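PDB 1SGL: trichomaglin from Trichosanthes lepiniana, which probably cleaves RNA as an S-like ribonuclease of the ribonuclease T2 family. Local coordinates for residues N29-A34 with P80-A85; I9-W14 with V176-L181. All blocks are in the same frame, centred on the assembly; numbering follows the deposited sequence.

Interaction 1. Residues N29-A34 with P80-A85; sequences NGCCKA and PTYRCA. With SO4 (sulfate ion), chain C.
Tyr82 meets Gly30 and Cys31 with one long side of its ring, and the side chain can be traced outward from its root. CB lies 3.1 Å from O2 of the chain C sulfate, whose O3 accepts a hydrogen bond from Tyr82 N (2.9 Å). CG stands beside the backbone N and anti to the carbonyl carbon (chi1 -70°), which brings the ring back toward 29-34 although CB itself points away from it. CD1 then touches Cys31 SG at 3.7 Å; the sulfur lies 82° off the ring normal, so this is an edge-on sulfur-aromatic contact. CE1 comes next, 3.8 Å from Gly30 CA, while CD2 on the other side of the ring looks toward the sulfate. At the tip, OH is 2.9 Å from a water that donates to Gly30 O at 3.1 Å; the same Tyr82 OH is also hydrogen-bonded to Thr41 OG1.

Between the backbones, Gly30 N donates to Thr81 O (2.8 Å, 159°), part of the single bridge that pairs Asn29 with Thr81. Pro80 CB packs on Gly30 CA at 3.6 Å, leaving the glycine between proline and tyrosine, as the second residue of a type I turn from Asn29 to Cys32. Arg83 brings NE to the sulfate and makes a salt bridge with Glu87.

Cys31-Cys19 and Cys32-Cys25 tie the first loop to itself, while Cys84-Cys26 fastens the second loop to it. The contact thus joins the loop preceding strand 40-47 to the loop following helix 72-78, with the Tyr82 ring resting on Ala15 and Ser18 of helix 15-18.

Interaction 2. Residues I9-W14 with V176-L181; sequences ILALQW and VQKLSL. With SO4 (sulfate ion), chain C; SO4 (sulfate ion), chain D.
The indole of Trp14 is met by Val176 O, which approaches it obliquely and lies 3.9 Å from CD1, while Trp14 CB sits 3.5 Å from the same oxygen. With CG anti to the backbone N (chi1 -179°), the ring leads away from 176-181; there it packs edge-to-face with Phe40, and NE1 is hydrogen-bonded to Pro205 O. The other flat group is the Gln13 amide, at the end of an extended chain, whose NE2 makes a weak 3.1 Å bond to O1 of the chain C sulfate; OE1 lies equally near that O1, so the amide's hold on the ion is loose.

The backbones form a regular antiparallel ladder, the segment axes 4.6 Å apart with N-to-C directions at 156°. Leu10 with Leu181 and Leu12 with Leu179 are hydrogen-bonded pairs, and each gives two bonds; the straightest is Leu10 N to Leu181 O (2.8 Å, 174°). Trp14 N to Gln177 O adds a fifth. Ala11 with Ser180 and Gln13 with Lys178 are the non-hydrogen-bonded pairs, their CA atoms 4.4 Å apart.

This alternation sorts the side chains. Leu10, Leu12, Leu179 and Leu181 share one apolar face. Ala11, Gln13, Lys178 and Ser180 share the other, where Lys178 NZ and Ser180 OG lie near O2 of the chain D sulfate, at 3.7 and 3.1 Å; Lys167 NZ and Arg46 NH2 are hydrogen-bonded to this ion. This face thus lies beside two sulfates, probably from the crystallisation liquor, though such ions often mark pockets.

Both strands lie in the central antiparallel sheet of this ribonuclease. Strand 40-47 pairs with 7-14 along its other edge, and strand 167-170 pairs with 176-184, where Gln177 and Lys178 both face Arg169, a classic beta bulge. Helix 15-18 starts immediately after Trp14.

From the N terminus the chain first runs through 9-14 of interaction 2, then passes helix 15-18 to 29-34. After strand 40-47 and helix 72-78 it reaches 80-85, closing interaction 1 across 46 residues. It goes on through the later helices to 176-181, which closes interaction 2 across 162 residues. The smaller loop therefore lies wholly within the larger one, and the two do not cross. Interaction 2 ties an early strand to a late one in the sheet core; interaction 1 joins two loops in a partly buried contact. Their centres are about 17 Å apart, yet Tyr82 CD2 packs 3.4 Å from Gln13 NE2, and both contacts touch the chain C sulfate.

Interaction 1. Residues N29-A34 with P80-A85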
loop_
_atom_site.group_PDB
_atom_site.type_symbol
_atom_site.label_atom_id
_atom_site.label_comp_id
_atom_site.label_asym_id
_atom_site.label_seq_id
_atom_site.Cartn_x
_atom_site.Cartn_y
_atom_site.Cartn_z
ATOM N N ASN A 29 -4.583 9.740 10.818
ATOM C CA ASN A 29 -5.342 9.803 9.575
ATOM C C ASN A 29 -4.577 10.491 8.454
ATOM O O ASN A 29 -4.063 11.592 8.630
ATOM C CB ASN A 29 -6.668 10.533 9.791
ATOM C CG ASN A 29 -7.665 10.255 8.686
ATOM O OD1 ASN A 29 -8.409 9.277 8.744
ATOM N ND2 ASN A 29 -7.674 11.099 7.663
ATOM N N GLY A 30 -4.528 9.841 7.295
ATOM C CA GLY A 30 -3.819 10.392 6.153
ATOM C C GLY A 30 -4.562 11.454 5.357
ATOM O O GLY A 30 -4.000 12.025 4.430
ATOM N N CYS A 31 -5.816 11.723 5.704
ATOM C CA CYS A 31 -6.597 12.735 4.994
ATOM C C CYS A 31 -6.473 14.125 5.623
ATOM O O CYS A 31 -7.040 15.091 5.116
ATOM C CB CYS A 31 -8.078 12.352 4.973
ATOM S SG CYS A 31 -8.429 10.683 4.354
ATOM N N CYS A 32 -5.735 14.217 6.725
ATOM C CA CYS A 32 -5.553 15.474 7.447
ATOM C C CYS A 32 -4.066 15.726 7.652
ATOM O O CYS A 32 -3.365 14.863 8.182
ATOM C CB CYS A 32 -6.246 15.378 8.809
ATOM S SG CYS A 32 -7.924 14.674 8.705
ATOM N N LYS A 33 -3.584 16.896 7.237
ATOM C CA LYS A 33 -2.166 17.232 7.392
ATOM C C LYS A 33 -1.794 18.510 6.645
ATOM O O LYS A 33 -0.967 18.482 5.728
ATOM C CB LYS A 33 -1.287 16.088 6.876
ATOM C CG LYS A 33 0.148 16.110 7.391
ATOM C CD LYS A 33 0.224 15.622 8.830
ATOM C CE LYS A 33 1.670 15.439 9.271
ATOM N NZ LYS A 33 1.776 14.788 10.612
ATOM N N ALA A 34 -2.403 19.626 7.041
ATOM C CA ALA A 34 -2.131 20.919 6.416
ATOM C C ALA A 34 -2.203 20.828 4.893
ATOM O O ALA A 34 -3.257 20.514 4.332
ATOM C CB ALA A 34 -0.755 21.429 6.847
ATOM N N PRO A 80 0.079 6.111 6.639
ATOM C CA PRO A 80 -1.038 6.552 7.478
ATOM C C PRO A 80 -2.239 5.633 7.345
ATOM O O PRO A 80 -2.256 4.745 6.497
ATOM C CB PRO A 80 -1.340 7.939 6.935
ATOM C CG PRO A 80 -1.132 7.729 5.454
ATOM C CD PRO A 80 0.175 6.942 5.421
ATOM N N THR A 81 -3.241 5.842 8.192
ATOM C CA THR A 81 -4.453 5.044 8.121
ATOM C C THR A 81 -5.518 5.951 7.513
ATOM O O THR A 81 -5.369 7.168 7.514
ATOM C CB THR A 81 -4.907 4.553 9.521
ATOM O OG1 THR A 81 -6.057 3.707 9.373
ATOM C CG2 THR A 81 -5.280 5.726 10.413
ATOM N N TYR A 82 -6.578 5.366 6.973
ATOM C CA TYR A 82 -7.630 6.161 6.361
ATOM C C TYR A 82 -8.971 5.947 7.051
ATOM O O TYR A 82 -10.020 6.304 6.516
ATOM C CB TYR A 82 -7.716 5.851 4.856
ATOM C CG TYR A 82 -6.515 6.372 4.084
ATOM C CD1 TYR A 82 -6.291 7.741 3.950
ATOM C CD2 TYR A 82 -5.570 5.499 3.547
ATOM C CE1 TYR A 82 -5.155 8.229 3.304
ATOM C CE2 TYR A 82 -4.429 5.977 2.899
ATOM C CZ TYR A 82 -4.230 7.340 2.785
ATOM O OH TYR A 82 -3.101 7.818 2.163
ATOM N N ARG A 83 -8.912 5.373 8.250
ATOM C CA ARG A 83 -10.089 5.109 9.077
ATOM C C ARG A 83 -9.825 5.758 10.428
ATOM O O ARG A 83 -8.678 6.008 10.789
ATOM C CB ARG A 83 -10.277 3.608 9.304
ATOM C CG ARG A 83 -10.198 2.766 8.058
ATOM C CD ARG A 83 -10.335 1.286 8.377
ATOM N NE ARG A 83 -9.870 0.456 7.269
ATOM C CZ ARG A 83 -9.872 -0.876 7.270
ATOM N NH1 ARG A 83 -10.324 -1.542 8.326
ATOM N NH2 ARG A 83 -9.400 -1.544 6.223
ATOM N N CYS A 84 -10.882 6.021 11.182
ATOM C CA CYS A 84 -10.716 6.624 12.493
ATOM C C CYS A 84 -10.899 5.611 13.600
ATOM O O CYS A 84 -10.827 5.951 14.777
ATOM C CB CYS A 84 -11.692 7.781 12.679
ATOM S SG CYS A 84 -11.094 9.275 11.853
ATOM N N ALA A 85 -11.128 4.362 13.216
ATOM C CA ALA A 85 -11.315 3.291 14.181
ATOM C C ALA A 85 -10.100 2.373 14.150
ATOM O O ALA A 85 -9.323 2.403 13.198
ATOM C CB ALA A 85 -12.580 2.506 13.841
HETATM S S SO4 C . -7.032 1.968 5.805
HETATM O O1 SO4 C . -6.869 1.523 4.408
HETATM O O2 SO4 C . -8.162 2.909 5.882
HETATM O O3 SO4 C . -5.804 2.644 6.261
HETATM O O4 SO4 C . -7.296 0.799 6.659
HETATM O O HOH W 1 -2.066 10.477 2.539
#

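Interaction 2. Residues I9-W14 with V176-L181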
loop_
_atom_site.group_PDB
_atom_site.type_symbol
_atom_site.label_atom_id
_atom_site.label_comp_id
_atom_site.label_asym_id
_atom_site.label_seq_id
_atom_site.Cartn_x
_atom_site.Cartn_y
_atom_site.Cartn_z
ATOM N N ILE A 9 3.565 -9.180 -2.158
ATOM C CA ILE A 9 2.781 -8.135 -2.769
ATOM C C ILE A 9 2.853 -6.912 -1.866
ATOM O O ILE A 9 2.628 -7.012 -0.650
ATOM C CB ILE A 9 1.296 -8.520 -2.911
ATOM C CG1 ILE A 9 1.155 -9.779 -3.769
ATOM C CG2 ILE A 9 0.520 -7.357 -3.549
ATOM C CD1 ILE A 9 -0.269 -10.259 -3.900
ATOM N N LEU A 10 3.193 -5.771 -2.458
ATOM C CA LEU A 10 3.249 -4.500 -1.743
ATOM C C LEU A 10 2.028 -3.731 -2.224
ATOM O O LEU A 10 1.970 -3.305 -3.375
ATOM C CB LEU A 10 4.517 -3.713 -2.088
ATOM C CG LEU A 10 4.600 -2.282 -1.523
ATOM C CD1 LEU A 10 4.537 -2.300 -0.004
ATOM C CD2 LEU A 10 5.896 -1.626 -1.992
ATOM N N ALA A 11 1.051 -3.573 -1.342
ATOM C CA ALA A 11 -0.182 -2.875 -1.670
ATOM C C ALA A 11 -0.115 -1.397 -1.308
ATOM O O ALA A 11 0.208 -1.039 -0.172
ATOM C CB ALA A 11 -1.346 -3.535 -0.948
ATOM N N LEU A 12 -0.416 -0.547 -2.281
ATOM C CA LEU A 12 -0.408 0.897 -2.081
ATOM C C LEU A 12 -1.809 1.435 -2.331
ATOM O O LEU A 12 -2.530 0.924 -3.183
ATOM C CB LEU A 12 0.561 1.577 -3.046
ATOM C CG LEU A 12 2.018 1.113 -3.036
ATOM C CD1 LEU A 12 2.814 1.954 -4.037
ATOM C CD2 LEU A 12 2.606 1.247 -1.638
ATOM N N GLN A 13 -2.187 2.467 -1.586
ATOM C CA GLN A 13 -3.502 3.069 -1.729
ATOM C C GLN A 13 -3.396 4.508 -2.189
ATOM O O GLN A 13 -2.493 5.228 -1.772
ATOM C CB GLN A 13 -4.247 3.027 -0.394
ATOM C CG GLN A 13 -4.602 1.622 0.036
ATOM C CD GLN A 13 -5.544 1.581 1.209
ATOM O OE1 GLN A 13 -5.872 0.503 1.705
ATOM N NE2 GLN A 13 -5.993 2.753 1.665
ATOM N N TRP A 14 -4.323 4.921 -3.045
ATOM C CA TRP A 14 -4.342 6.290 -3.538
ATOM C C TRP A 14 -5.089 7.147 -2.517
ATOM O O TRP A 14 -6.297 6.985 -2.313
ATOM C CB TRP A 14 -5.044 6.374 -4.901
ATOM C CG TRP A 14 -5.058 7.772 -5.454
ATOM C CD1 TRP A 14 -6.147 8.577 -5.632
ATOM C CD2 TRP A 14 -3.916 8.553 -5.841
ATOM N NE1 TRP A 14 -5.756 9.815 -6.102
ATOM C CE2 TRP A 14 -4.394 9.826 -6.238
ATOM C CE3 TRP A 14 -2.540 8.299 -5.893
ATOM C CZ2 TRP A 14 -3.545 10.839 -6.679
ATOM C CZ3 TRP A 14 -1.690 9.312 -6.334
ATOM C CH2 TRP A 14 -2.199 10.565 -6.719
ATOM N N VAL A 176 -9.003 5.302 -9.251
ATOM C CA VAL A 176 -7.925 4.397 -8.871
ATOM C C VAL A 176 -7.933 4.263 -7.352
ATOM O O VAL A 176 -7.899 5.264 -6.631
ATOM C CB VAL A 176 -6.547 4.945 -9.312
ATOM C CG1 VAL A 176 -5.434 4.094 -8.706
ATOM C CG2 VAL A 176 -6.446 4.947 -10.836
ATOM N N GLN A 177 -7.993 3.032 -6.861
ATOM C CA GLN A 177 -7.999 2.818 -5.422
ATOM C C GLN A 177 -6.681 2.294 -4.907
ATOM O O GLN A 177 -6.156 2.785 -3.914
ATOM C CB GLN A 177 -9.078 1.817 -5.004
ATOM C CG GLN A 177 -10.497 2.287 -5.150
ATOM C CD GLN A 177 -11.485 1.232 -4.681
ATOM O OE1 GLN A 177 -11.413 0.070 -5.088
ATOM N NE2 GLN A 177 -12.415 1.633 -3.827
ATOM N N LYS A 178 -6.159 1.281 -5.582
ATOM C CA LYS A 178 -4.934 0.642 -5.150
ATOM C C LYS A 178 -4.015 0.284 -6.307
ATOM O O LYS A 178 -4.452 0.085 -7.439
ATOM C CB LYS A 178 -5.288 -0.637 -4.385
ATOM C CG LYS A 178 -6.389 -0.444 -3.353
ATOM C CD LYS A 178 -7.069 -1.762 -2.957
ATOM C CE LYS A 178 -6.147 -2.685 -2.169
ATOM N NZ LYS A 178 -5.014 -3.192 -2.982
ATOM N N LEU A 179 -2.732 0.201 -5.999
ATOM C CA LEU A 179 -1.728 -0.170 -6.972
ATOM C C LEU A 179 -0.805 -1.095 -6.206
ATOM O O LEU A 179 -0.296 -0.730 -5.146
ATOM C CB LEU A 179 -0.972 1.061 -7.481
ATOM C CG LEU A 179 0.063 0.780 -8.580
ATOM C CD1 LEU A 179 0.370 2.065 -9.341
ATOM C CD2 LEU A 179 1.331 0.190 -7.969
ATOM N N SER A 180 -0.607 -2.301 -6.731
ATOM C CA SER A 180 0.247 -3.272 -6.074
ATOM C C SER A 180 1.457 -3.655 -6.908
ATOM O O SER A 180 1.373 -3.745 -8.132
ATOM C CB SER A 180 -0.554 -4.536 -5.757
ATOM O OG SER A 180 -1.711 -4.229 -4.994
ATOM N N LEU A 181 2.583 -3.869 -6.235
ATOM C CA LEU A 181 3.803 -4.296 -6.904
ATOM C C LEU A 181 4.122 -5.693 -6.380
ATOM O O LEU A 181 3.882 -6.002 -5.209
ATOM C CB LEU A 181 4.978 -3.349 -6.606
ATOM C CG LEU A 181 4.887 -1.894 -7.079
ATOM C CD1 LEU A 181 6.122 -1.136 -6.620
ATOM C CD2 LEU A 181 4.762 -1.838 -8.586
HETATM S S SO4 C . -7.032 1.968 5.805
HETATM O O1 SO4 C . -6.869 1.523 4.408
HETATM O O2 SO4 C . -8.162 2.909 5.882
HETATM O O3 SO4 C . -5.804 2.644 6.261
HETATM O O4 SO4 C . -7.296 0.799 6.659
HETATM S S SO4 D . -4.640 -7.160 -4.645
HETATM O O1 SO4 D . -5.909 -7.131 -3.889
HETATM O O2 SO4 D . -3.595 -6.432 -3.893
HETATM O O3 SO4 D . -4.857 -6.512 -5.954
HETATM O O4 SO4 D . -4.214 -8.561 -4.841
#